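PDB 4ZRX: F5/8 type C domain protein from Bacteroides ovatus, which probably hydrolyses alpha-L-fucosyl linkages in glycans as an alpha-L-fucosidase, with a carbohydrate-binding-like F5/8 type C domain attached. Local coordinates for residues A[101-106]-A[166-171]; A[145-150]-A[199-204]; A[150-155]-A[159-164]. One frame throughout, in Å; residues are numbered along the deposited sequence.

Interaction 1. Residues A[101-106]-A[166-171]; sequences GFCLWP and IRQLTE
W105 and E171 meet in a buried polar contact that pins the loop 101-106, which follows strand 91-97, to helix 158-174 in the part of the chain assigned to the alpha-L-fucosidase family. At its heart is a single hydrogen bond: the indole NE1-H of W105 donates to OE1 of E171 at 2.9 Å, with an N-H...O angle of 152°. The carboxylate oxygen lies close to the indole plane, but from the glutamate's side the donor arrives well above the carboxylate plane; the two flat groups stand almost perpendicular, at 89°. The same oxygen also bonds T107 OG1, while OE2 takes the backbone N of A108, so both oxygens are tied to the next two residues of the same loop. With CG of W105 set between its backbone N and carbonyl carbon (chi1 76°), the indole folds back over its own loop, and CB of C103 lies 3.5 Å above one face of the ring, toward its rim. One turn earlier on the helix, Q168 presents CB to the ring edge, 3.9 Å from W105 CZ2. Its amide NE2 passes SG of C103 at 3.6 Å, but its stronger partners are K97 at OE1 and T109 at NE2. Without the indole, as with an alanine here, E171 OE1 would probably lose its N-H donor and a gap would open beside CB of Q168. The chemistry implies a carboxylate gripped by neutral N-H and hydroxyl donors, an environment likely to stabilise its negative charge without a salt bridge in this contact.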
loop_
_atom_site.group_PDB
_atom_site.type_symbol
_atom_site.label_atom_id
_atom_site.label_comp_id
_atom_site.label_asym_id
_atom_site.label_seq_id
_atom_site.Cartn_x
_atom_site.Cartn_y
_atom_site.Cartn_z
ATOM N N GLY A 101 -6.968 -6.739 -22.446
ATOM C CA GLY A 101 -7.037 -8.033 -23.098
ATOM C C GLY A 101 -5.818 -8.463 -23.870
ATOM O O GLY A 101 -5.797 -9.583 -24.431
ATOM N N PHE A 102 -4.801 -7.595 -23.891
ATOM C CA PHE A 102 -3.539 -7.893 -24.543
ATOM C C PHE A 102 -2.686 -8.905 -23.764
ATOM O O PHE A 102 -2.325 -8.657 -22.638
ATOM C CB PHE A 102 -2.744 -6.608 -24.788
ATOM C CG PHE A 102 -1.460 -6.857 -25.519
ATOM C CD1 PHE A 102 -1.455 -7.055 -26.914
ATOM C CD2 PHE A 102 -0.262 -6.884 -24.846
ATOM C CE1 PHE A 102 -0.247 -7.286 -27.578
ATOM C CE2 PHE A 102 0.910 -7.131 -25.524
ATOM C CZ PHE A 102 0.911 -7.317 -26.870
ATOM N N CYS A 103 -2.430 -10.064 -24.353
ATOM C CA CYS A 103 -1.717 -11.141 -23.655
ATOM C C CYS A 103 -0.222 -11.006 -23.838
ATOM O O CYS A 103 0.274 -10.909 -24.972
ATOM C CB CYS A 103 -2.184 -12.488 -24.151
ATOM S SG CYS A 103 -3.907 -12.724 -23.795
ATOM N N LEU A 104 0.519 -11.120 -22.714
ATOM C CA LEU A 104 1.979 -11.092 -22.712
ATOM C C LEU A 104 2.713 -12.389 -23.078
ATOM O O LEU A 104 3.914 -12.428 -23.055
ATOM C CB LEU A 104 2.464 -10.627 -21.314
ATOM C CG LEU A 104 2.153 -9.193 -20.919
ATOM C CD1 LEU A 104 2.873 -8.861 -19.659
ATOM C CD2 LEU A 104 2.568 -8.248 -21.970
ATOM N N TRP A 105 1.966 -13.420 -23.439
ATOM C CA TRP A 105 2.490 -14.673 -23.889
ATOM C C TRP A 105 1.691 -15.030 -25.176
ATOM O O TRP A 105 0.528 -14.582 -25.372
ATOM C CB TRP A 105 2.316 -15.755 -22.839
ATOM C CG TRP A 105 0.918 -16.302 -22.703
ATOM C CD1 TRP A 105 0.524 -17.544 -23.034
ATOM C CD2 TRP A 105 -0.235 -15.682 -22.073
ATOM N NE1 TRP A 105 -0.796 -17.715 -22.769
ATOM C CE2 TRP A 105 -1.292 -16.597 -22.167
ATOM C CE3 TRP A 105 -0.484 -14.438 -21.477
ATOM C CZ2 TRP A 105 -2.582 -16.327 -21.696
ATOM C CZ3 TRP A 105 -1.791 -14.130 -21.059
ATOM C CH2 TRP A 105 -2.813 -15.084 -21.153
ATOM N N PRO A 106 2.316 -15.839 -26.039
ATOM C CA PRO A 106 1.670 -16.197 -27.333
ATOM C C PRO A 106 0.602 -17.245 -27.130
ATOM O O PRO A 106 0.801 -18.453 -27.438
ATOM C CB PRO A 106 2.823 -16.769 -28.159
ATOM C CG PRO A 106 3.820 -17.297 -27.150
ATOM C CD PRO A 106 3.702 -16.328 -25.940
ATOM N N ILE A 166 -10.592 -20.169 -19.356
ATOM C CA ILE A 166 -9.945 -21.353 -18.850
ATOM C C ILE A 166 -8.804 -21.722 -19.754
ATOM O O ILE A 166 -7.797 -22.216 -19.271
ATOM C CB ILE A 166 -10.984 -22.540 -18.674
ATOM C CG1 ILE A 166 -11.869 -22.204 -17.473
ATOM C CG2 ILE A 166 -10.275 -23.874 -18.457
ATOM C CD1 ILE A 166 -13.074 -23.115 -17.316
ATOM N N ARG A 167 -8.954 -21.570 -21.090
ATOM C CA ARG A 167 -7.834 -21.931 -21.951
ATOM C C ARG A 167 -6.649 -21.026 -21.704
ATOM O O ARG A 167 -5.527 -21.515 -21.632
ATOM C CB ARG A 167 -8.212 -21.973 -23.429
ATOM C CG ARG A 167 -8.913 -23.232 -23.756
ATOM C CD ARG A 167 -9.548 -23.128 -25.140
ATOM N NE ARG A 167 -8.626 -22.738 -26.217
ATOM C CZ ARG A 167 -8.908 -21.804 -27.139
ATOM N NH1 ARG A 167 -10.029 -21.104 -27.068
ATOM N NH2 ARG A 167 -8.054 -21.550 -28.116
ATOM N N GLN A 168 -6.879 -19.726 -21.511
ATOM C CA GLN A 168 -5.770 -18.816 -21.125
ATOM C C GLN A 168 -5.090 -19.182 -19.804
ATOM O O GLN A 168 -3.842 -19.252 -19.690
ATOM C CB GLN A 168 -6.263 -17.383 -21.062
ATOM C CG GLN A 168 -6.653 -16.842 -22.420
ATOM C CD GLN A 168 -6.968 -15.343 -22.410
ATOM O OE1 GLN A 168 -7.365 -14.768 -21.381
ATOM N NE2 GLN A 168 -6.889 -14.724 -23.564
ATOM N N LEU A 169 -5.929 -19.477 -18.836
ATOM C CA LEU A 169 -5.495 -19.849 -17.472
ATOM C C LEU A 169 -4.715 -21.121 -17.493
ATOM O O LEU A 169 -3.720 -21.239 -16.866
ATOM C CB LEU A 169 -6.707 -19.918 -16.579
ATOM C CG LEU A 169 -6.501 -20.301 -15.110
ATOM C CD1 LEU A 169 -5.673 -19.239 -14.419
ATOM C CD2 LEU A 169 -7.872 -20.464 -14.489
ATOM N N THR A 170 -5.178 -22.105 -18.274
ATOM C CA THR A 170 -4.501 -23.386 -18.412
ATOM C C THR A 170 -3.141 -23.202 -19.030
ATOM O O THR A 170 -2.194 -23.761 -18.572
ATOM C CB THR A 170 -5.367 -24.369 -19.213
ATOM O OG1 THR A 170 -6.615 -24.572 -18.522
ATOM C CG2 THR A 170 -4.645 -25.702 -19.451
ATOM N N GLU A 171 -2.997 -22.319 -20.012
ATOM C CA GLU A 171 -1.650 -22.083 -20.536
ATOM C C GLU A 171 -0.699 -21.552 -19.452
ATOM O O GLU A 171 0.467 -22.026 -19.262
ATOM C CB GLU A 171 -1.705 -21.091 -21.709
ATOM C CG GLU A 171 -2.354 -21.673 -22.920
ATOM C CD GLU A 171 -2.746 -20.660 -23.974
ATOM O OE1 GLU A 171 -2.912 -19.417 -23.657
ATOM O OE2 GLU A 171 -2.946 -21.142 -25.145
HETATM O O HOH W 1 -7.670 -11.556 -24.696
#

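Interaction 2. Residues A[145-150]-A[199-204]; sequences LSPWDR and YDWDAF
Y199 packs against P147 where, in the TIM-barrel-like fucosidase domain, the loop 145-150 at the end of strand 140-145 meets the start of helix 201-211. The tyrosine can be followed outward. Its CB sits over one face of its near neighbour, the W201 indole, 3.4 Å above the plane and toward the rim. CG lies anti to the carbonyl carbon (chi1 -61°), a setting that sends the ring toward the proline. CD1 only grazes P147 CB, whereas CE1 comes to 3.5 Å from that carbon and CZ follows closely behind. Beyond CZ, the hydroxyl OH rests 3.3 Å from P147 C, beside the peptide that joins P147 to W148; neither the carbonyl O nor W148 N is well angled for a hydrogen bond to it. Its polar partner is instead Y155 OH.

W201 completes the apolar grip on the proline. Its six-membered ring brings an edge to the pyrrolidine, with CG of P147 in the indole plane and 3.7 Å from W201 CH2; Y199 touches CB, while W201 is nearest CG and also reaches CB. The loop carrying that proline is braced by S146 OG, which donates to a lone pair of W148 O at 2.6 Å and also bonds H99, while W148 NE1 is held by E190. On the other segment, D200 is the N-cap of the helix: its OD1 accepts from A203 N at 3.1 Å with an N-H...O angle of 157°, the donor lying well above the carboxylate plane.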
loop_
_atom_site.group_PDB
_atom_site.type_symbol
_atom_site.label_atom_id
_atom_site.label_comp_id
_atom_site.label_asym_id
_atom_site.label_seq_id
_atom_site.Cartn_x
_atom_site.Cartn_y
_atom_site.Cartn_z
ATOM N N LEU A 145 -4.500 -12.471 -14.257
ATOM C CA LEU A 145 -5.175 -12.738 -15.523
ATOM C C LEU A 145 -6.536 -12.068 -15.426
ATOM O O LEU A 145 -7.435 -12.567 -14.751
ATOM C CB LEU A 145 -5.281 -14.243 -15.781
ATOM C CG LEU A 145 -6.020 -14.627 -17.059
ATOM C CD1 LEU A 145 -5.180 -14.341 -18.295
ATOM C CD2 LEU A 145 -6.444 -16.084 -17.036
ATOM N N SER A 146 -6.701 -10.927 -16.110
ATOM C CA SER A 146 -7.929 -10.113 -15.912
ATOM C C SER A 146 -9.216 -10.826 -16.333
ATOM O O SER A 146 -9.339 -11.212 -17.527
ATOM C CB SER A 146 -7.808 -8.786 -16.620
ATOM O OG SER A 146 -8.964 -8.020 -16.493
ATOM N N PRO A 147 -10.151 -11.023 -15.396
ATOM C CA PRO A 147 -11.476 -11.564 -15.810
ATOM C C PRO A 147 -12.137 -10.648 -16.841
ATOM O O PRO A 147 -12.547 -11.138 -17.887
ATOM C CB PRO A 147 -12.244 -11.641 -14.482
ATOM C CG PRO A 147 -11.155 -11.791 -13.463
ATOM C CD PRO A 147 -10.045 -10.947 -13.920
ATOM N N TRP A 148 -12.174 -9.335 -16.582
ATOM C CA TRP A 148 -12.751 -8.381 -17.541
ATOM C C TRP A 148 -11.770 -8.267 -18.737
ATOM O O TRP A 148 -10.585 -7.987 -18.564
ATOM C CB TRP A 148 -12.922 -7.015 -16.872
ATOM C CG TRP A 148 -13.520 -5.901 -17.714
ATOM C CD1 TRP A 148 -14.438 -6.001 -18.747
ATOM C CD2 TRP A 148 -13.251 -4.521 -17.562
ATOM N NE1 TRP A 148 -14.741 -4.741 -19.233
ATOM C CE2 TRP A 148 -14.046 -3.820 -18.513
ATOM C CE3 TRP A 148 -12.424 -3.787 -16.697
ATOM C CZ2 TRP A 148 -13.998 -2.427 -18.633
ATOM C CZ3 TRP A 148 -12.368 -2.432 -16.823
ATOM C CH2 TRP A 148 -13.170 -1.752 -17.789
ATOM N N ASP A 149 -12.288 -8.479 -19.951
ATOM C CA ASP A 149 -11.467 -8.466 -21.137
ATOM C C ASP A 149 -12.201 -7.600 -22.164
ATOM O O ASP A 149 -13.267 -7.972 -22.652
ATOM C CB ASP A 149 -11.247 -9.911 -21.631
ATOM C CG ASP A 149 -10.259 -10.024 -22.756
ATOM O OD1 ASP A 149 -10.223 -9.105 -23.616
ATOM O OD2 ASP A 149 -9.500 -11.059 -22.817
ATOM N N ARG A 150 -11.617 -6.454 -22.487
ATOM C CA ARG A 150 -12.263 -5.501 -23.347
ATOM C C ARG A 150 -11.933 -5.762 -24.820
ATOM O O ARG A 150 -12.435 -5.039 -25.666
ATOM C CB ARG A 150 -11.784 -4.093 -22.979
ATOM C CG ARG A 150 -12.148 -3.741 -21.528
ATOM C CD ARG A 150 -11.592 -2.377 -21.162
ATOM N NE ARG A 150 -12.509 -1.307 -21.573
ATOM C CZ ARG A 150 -12.398 -0.030 -21.178
ATOM N NH1 ARG A 150 -11.386 0.394 -20.458
ATOM N NH2 ARG A 150 -13.324 0.834 -21.554
ATOM N N TYR A 199 -19.216 -15.209 -14.772
ATOM C CA TYR A 199 -18.008 -15.995 -14.696
ATOM C C TYR A 199 -18.229 -17.353 -14.027
ATOM O O TYR A 199 -18.905 -17.430 -13.006
ATOM C CB TYR A 199 -17.003 -15.238 -13.874
ATOM C CG TYR A 199 -16.605 -13.908 -14.440
ATOM C CD1 TYR A 199 -15.663 -13.835 -15.446
ATOM C CD2 TYR A 199 -17.152 -12.726 -13.958
ATOM C CE1 TYR A 199 -15.270 -12.614 -15.963
ATOM C CE2 TYR A 199 -16.736 -11.472 -14.459
ATOM C CZ TYR A 199 -15.764 -11.454 -15.469
ATOM O OH TYR A 199 -15.340 -10.262 -15.983
ATOM N N ASP A 200 -17.568 -18.391 -14.535
ATOM C CA ASP A 200 -17.575 -19.711 -13.891
ATOM C C ASP A 200 -16.370 -19.808 -12.969
ATOM O O ASP A 200 -15.398 -20.518 -13.220
ATOM C CB ASP A 200 -17.558 -20.833 -14.939
ATOM C CG ASP A 200 -17.902 -22.196 -14.342
ATOM O OD1 ASP A 200 -17.850 -22.385 -13.113
ATOM O OD2 ASP A 200 -18.201 -23.091 -15.152
ATOM N N TRP A 201 -16.460 -19.070 -11.882
ATOM C CA TRP A 201 -15.387 -18.992 -10.884
ATOM C C TRP A 201 -15.024 -20.339 -10.319
ATOM O O TRP A 201 -13.857 -20.634 -10.066
ATOM C CB TRP A 201 -15.818 -18.082 -9.728
ATOM C CG TRP A 201 -16.025 -16.662 -10.068
ATOM C CD1 TRP A 201 -17.156 -15.988 -9.919
ATOM C CD2 TRP A 201 -15.059 -15.712 -10.591
ATOM N NE1 TRP A 201 -17.026 -14.697 -10.355
ATOM C CE2 TRP A 201 -15.742 -14.485 -10.749
ATOM C CE3 TRP A 201 -13.728 -15.782 -10.928
ATOM C CZ2 TRP A 201 -15.132 -13.331 -11.219
ATOM C CZ3 TRP A 201 -13.100 -14.610 -11.409
ATOM C CH2 TRP A 201 -13.814 -13.429 -11.570
ATOM N N ASP A 202 -16.015 -21.222 -10.168
ATOM C CA ASP A 202 -15.718 -22.539 -9.632
ATOM C C ASP A 202 -14.874 -23.349 -10.599
ATOM O O ASP A 202 -13.888 -23.971 -10.179
ATOM C CB ASP A 202 -17.005 -23.272 -9.203
ATOM C CG ASP A 202 -16.698 -24.591 -8.538
ATOM O OD1 ASP A 202 -15.976 -24.635 -7.496
ATOM O OD2 ASP A 202 -17.125 -25.595 -9.091
ATOM N N ALA A 203 -15.171 -23.278 -11.895
ATOM C CA ALA A 203 -14.349 -23.981 -12.874
ATOM C C ALA A 203 -12.954 -23.402 -12.940
ATOM O O ALA A 203 -11.987 -24.144 -13.144
ATOM C CB ALA A 203 -15.017 -23.995 -14.265
ATOM N N PHE A 204 -12.831 -22.081 -12.770
ATOM C CA PHE A 204 -11.513 -21.460 -12.763
ATOM C C PHE A 204 -10.765 -21.999 -11.564
ATOM O O PHE A 204 -9.557 -22.304 -11.629
ATOM C CB PHE A 204 -11.559 -19.932 -12.645
ATOM C CG PHE A 204 -12.384 -19.210 -13.701
ATOM C CD1 PHE A 204 -12.849 -19.842 -14.861
ATOM C CD2 PHE A 204 -12.636 -17.848 -13.544
ATOM C CE1 PHE A 204 -13.602 -19.145 -15.797
ATOM C CE2 PHE A 204 -13.387 -17.141 -14.457
ATOM C CZ PHE A 204 -13.896 -17.810 -15.605
#

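Interaction 3. Residues A[150-155]-A[159-164]; sequences RNAECY and PRYNDF
A type I beta turn from A152 to Y155 folds against the first turns of helix 158-174, and an edge-to-face aromatic pair secures it there. Y155 points the CD1 edge of its ring at one face of Y161; Y155 CD1 stands nearly over the centre of that face, 3.7 Å from Y161 CZ. The ring centroids are 4.9 Å apart and the planes are close to perpendicular, at 83°. Both phenols are tied at their far ends, Y155 OH to N188 among others, Y161 OH to K97.

C154 packs against R160, Y161 and F164 together. SG lies between its backbone N and carbonyl carbon (chi1 68°), which carries the sulfur to the edge of the Y161 ring, 3.9 Å from CD1, and obliquely above F164, 4.3 Å from that ring's centroid. Its CB meanwhile rests on the aliphatic part of R160, 3.7 Å from CG. At the start of the turn, A152 CB touches F164 CE2 at 3.9 Å. No hydrogen bond crosses between the segments, so the fit depends on apolar, sulfur-aromatic and ring contacts. The Y155-Y161 pair is a T-shaped stack within a beta-to-alpha connection of a TIM-barrel-type domain, the loop folding back onto the helix it introduces.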
loop_
_atom_site.group_PDB
_atom_site.type_symbol
_atom_site.label_atom_id
_atom_site.label_comp_id
_atom_site.label_asym_id
_atom_site.label_seq_id
_atom_site.Cartn_x
_atom_site.Cartn_y
_atom_site.Cartn_z
ATOM N N ARG A 150 -11.617 -6.454 -22.487
ATOM C CA ARG A 150 -12.263 -5.501 -23.347
ATOM C C ARG A 150 -11.933 -5.762 -24.820
ATOM O O ARG A 150 -12.435 -5.039 -25.666
ATOM C CB ARG A 150 -11.784 -4.093 -22.979
ATOM C CG ARG A 150 -12.148 -3.741 -21.528
ATOM C CD ARG A 150 -11.592 -2.377 -21.162
ATOM N NE ARG A 150 -12.509 -1.307 -21.573
ATOM C CZ ARG A 150 -12.398 -0.030 -21.178
ATOM N NH1 ARG A 150 -11.386 0.394 -20.458
ATOM N NH2 ARG A 150 -13.324 0.834 -21.554
ATOM N N ASN A 151 -11.073 -6.717 -25.124
ATOM C CA ASN A 151 -10.711 -7.021 -26.514
ATOM C C ASN A 151 -11.472 -8.219 -27.018
ATOM O O ASN A 151 -12.023 -8.198 -28.130
ATOM C CB ASN A 151 -9.245 -7.306 -26.642
ATOM C CG ASN A 151 -8.864 -7.745 -28.055
ATOM O OD1 ASN A 151 -8.855 -8.944 -28.390
ATOM N ND2 ASN A 151 -8.600 -6.756 -28.906
ATOM N N ALA A 152 -11.537 -9.263 -26.224
ATOM C CA ALA A 152 -12.090 -10.527 -26.655
ATOM C C ALA A 152 -13.544 -10.397 -27.142
ATOM O O ALA A 152 -14.437 -9.979 -26.402
ATOM C CB ALA A 152 -11.997 -11.571 -25.563
ATOM N N GLU A 153 -13.779 -10.831 -28.386
ATOM C CA GLU A 153 -15.099 -10.717 -28.958
ATOM C C GLU A 153 -16.103 -11.515 -28.148
ATOM O O GLU A 153 -17.256 -11.126 -28.063
ATOM C CB GLU A 153 -15.063 -11.244 -30.389
ATOM C CG GLU A 153 -16.366 -11.189 -31.152
ATOM C CD GLU A 153 -16.220 -11.731 -32.579
ATOM O OE1 GLU A 153 -15.105 -12.243 -32.923
ATOM O OE2 GLU A 153 -17.212 -11.654 -33.355
ATOM N N CYS A 154 -15.663 -12.635 -27.558
ATOM C CA CYS A 154 -16.595 -13.528 -26.881
ATOM C C CYS A 154 -16.896 -13.086 -25.454
ATOM O O CYS A 154 -17.717 -13.721 -24.804
ATOM C CB CYS A 154 -16.112 -14.983 -26.919
ATOM S SG CYS A 154 -14.608 -15.279 -25.907
ATOM N N TYR A 155 -16.235 -12.010 -24.957
ATOM C CA TYR A 155 -16.549 -11.489 -23.615
ATOM C C TYR A 155 -18.013 -11.085 -23.530
ATOM O O TYR A 155 -18.486 -10.301 -24.340
ATOM C CB TYR A 155 -15.688 -10.278 -23.216
ATOM C CG TYR A 155 -15.906 -9.870 -21.774
ATOM C CD1 TYR A 155 -15.302 -10.587 -20.728
ATOM C CD2 TYR A 155 -16.717 -8.794 -21.440
ATOM C CE1 TYR A 155 -15.480 -10.214 -19.411
ATOM C CE2 TYR A 155 -16.921 -8.443 -20.153
ATOM C CZ TYR A 155 -16.312 -9.156 -19.109
ATOM O OH TYR A 155 -16.545 -8.794 -17.802
ATOM N N PRO A 159 -20.653 -18.570 -21.639
ATOM C CA PRO A 159 -19.944 -19.864 -21.685
ATOM C C PRO A 159 -18.754 -19.871 -22.597
ATOM O O PRO A 159 -17.779 -20.570 -22.333
ATOM C CB PRO A 159 -21.022 -20.864 -22.217
ATOM C CG PRO A 159 -22.316 -20.198 -21.924
ATOM C CD PRO A 159 -22.059 -18.717 -22.084
ATOM N N ARG A 160 -18.824 -19.105 -23.664
ATOM C CA ARG A 160 -17.748 -19.056 -24.631
ATOM C C ARG A 160 -16.543 -18.338 -23.989
ATOM O O ARG A 160 -15.391 -18.777 -24.087
ATOM C CB ARG A 160 -18.207 -18.282 -25.841
ATOM C CG ARG A 160 -17.306 -18.468 -27.012
ATOM C CD ARG A 160 -18.016 -18.172 -28.323
ATOM N NE ARG A 160 -17.084 -18.351 -29.443
ATOM C CZ ARG A 160 -17.360 -18.066 -30.714
ATOM N NH1 ARG A 160 -18.536 -17.561 -31.066
ATOM N NH2 ARG A 160 -16.442 -18.286 -31.649
ATOM N N TYR A 161 -16.834 -17.246 -23.320
ATOM C CA TYR A 161 -15.730 -16.544 -22.609
ATOM C C TYR A 161 -15.174 -17.352 -21.450
ATOM O O TYR A 161 -13.982 -17.327 -21.208
ATOM C CB TYR A 161 -16.100 -15.152 -22.134
ATOM C CG TYR A 161 -14.881 -14.447 -21.518
ATOM C CD1 TYR A 161 -13.916 -13.868 -22.309
ATOM C CD2 TYR A 161 -14.721 -14.395 -20.153
ATOM C CE1 TYR A 161 -12.813 -13.240 -21.756
ATOM C CE2 TYR A 161 -13.615 -13.770 -19.583
ATOM C CZ TYR A 161 -12.684 -13.189 -20.374
ATOM O OH TYR A 161 -11.586 -12.578 -19.798
ATOM N N ASN A 162 -16.028 -18.072 -20.740
ATOM C CA ASN A 162 -15.544 -18.917 -19.671
ATOM C C ASN A 162 -14.589 -19.956 -20.192
ATOM O O ASN A 162 -13.533 -20.163 -19.621
ATOM C CB ASN A 162 -16.700 -19.522 -18.891
ATOM C CG ASN A 162 -17.366 -18.507 -17.961
ATOM O OD1 ASN A 162 -16.695 -17.648 -17.378
ATOM N ND2 ASN A 162 -18.650 -18.648 -17.757
ATOM N N ASP A 163 -14.921 -20.602 -21.323
ATOM C CA ASP A 163 -14.004 -21.584 -21.936
ATOM C C ASP A 163 -12.697 -20.927 -22.345
ATOM O O ASP A 163 -11.616 -21.498 -22.152
ATOM C CB ASP A 163 -14.647 -22.235 -23.193
ATOM C CG ASP A 163 -13.717 -23.241 -23.908
ATOM O OD1 ASP A 163 -13.656 -24.415 -23.464
ATOM O OD2 ASP A 163 -13.099 -22.896 -24.945
ATOM N N PHE A 164 -12.815 -19.765 -22.963
ATOM C CA PHE A 164 -11.674 -18.970 -23.458
ATOM C C PHE A 164 -10.729 -18.626 -22.294
ATOM O O PHE A 164 -9.512 -18.789 -22.383
ATOM C CB PHE A 164 -12.296 -17.687 -24.088
ATOM C CG PHE A 164 -11.294 -16.610 -24.536
ATOM C CD1 PHE A 164 -10.736 -16.625 -25.800
ATOM C CD2 PHE A 164 -10.959 -15.582 -23.684
ATOM C CE1 PHE A 164 -9.853 -15.596 -26.195
ATOM C CE2 PHE A 164 -10.148 -14.605 -24.059
ATOM C CZ PHE A 164 -9.556 -14.616 -25.304
#

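Helix 158-174 connects the three contacts: interaction 3 uses its first turns, interaction 1 a later part, and I166 of interaction 1 packs on helix 201-211 of interaction 2, its CG1 3.7 Å from F204 CD1. Interactions 2 and 3 share R150, and their centres are about 9 Å apart. A probable hydrogen bond, Y199 OH to Y155 OH, and a weak one, Y161 OH to P147 O, join them, both at 2.6 Å. K97 reaches into all three, meeting Q168, D149 and Y161. The loops follow successive parallel strands of the barrel-like sheet, at the end where TIM-barrel glycosidases usually carry their active site, so these contacts probably help shape its surroundings.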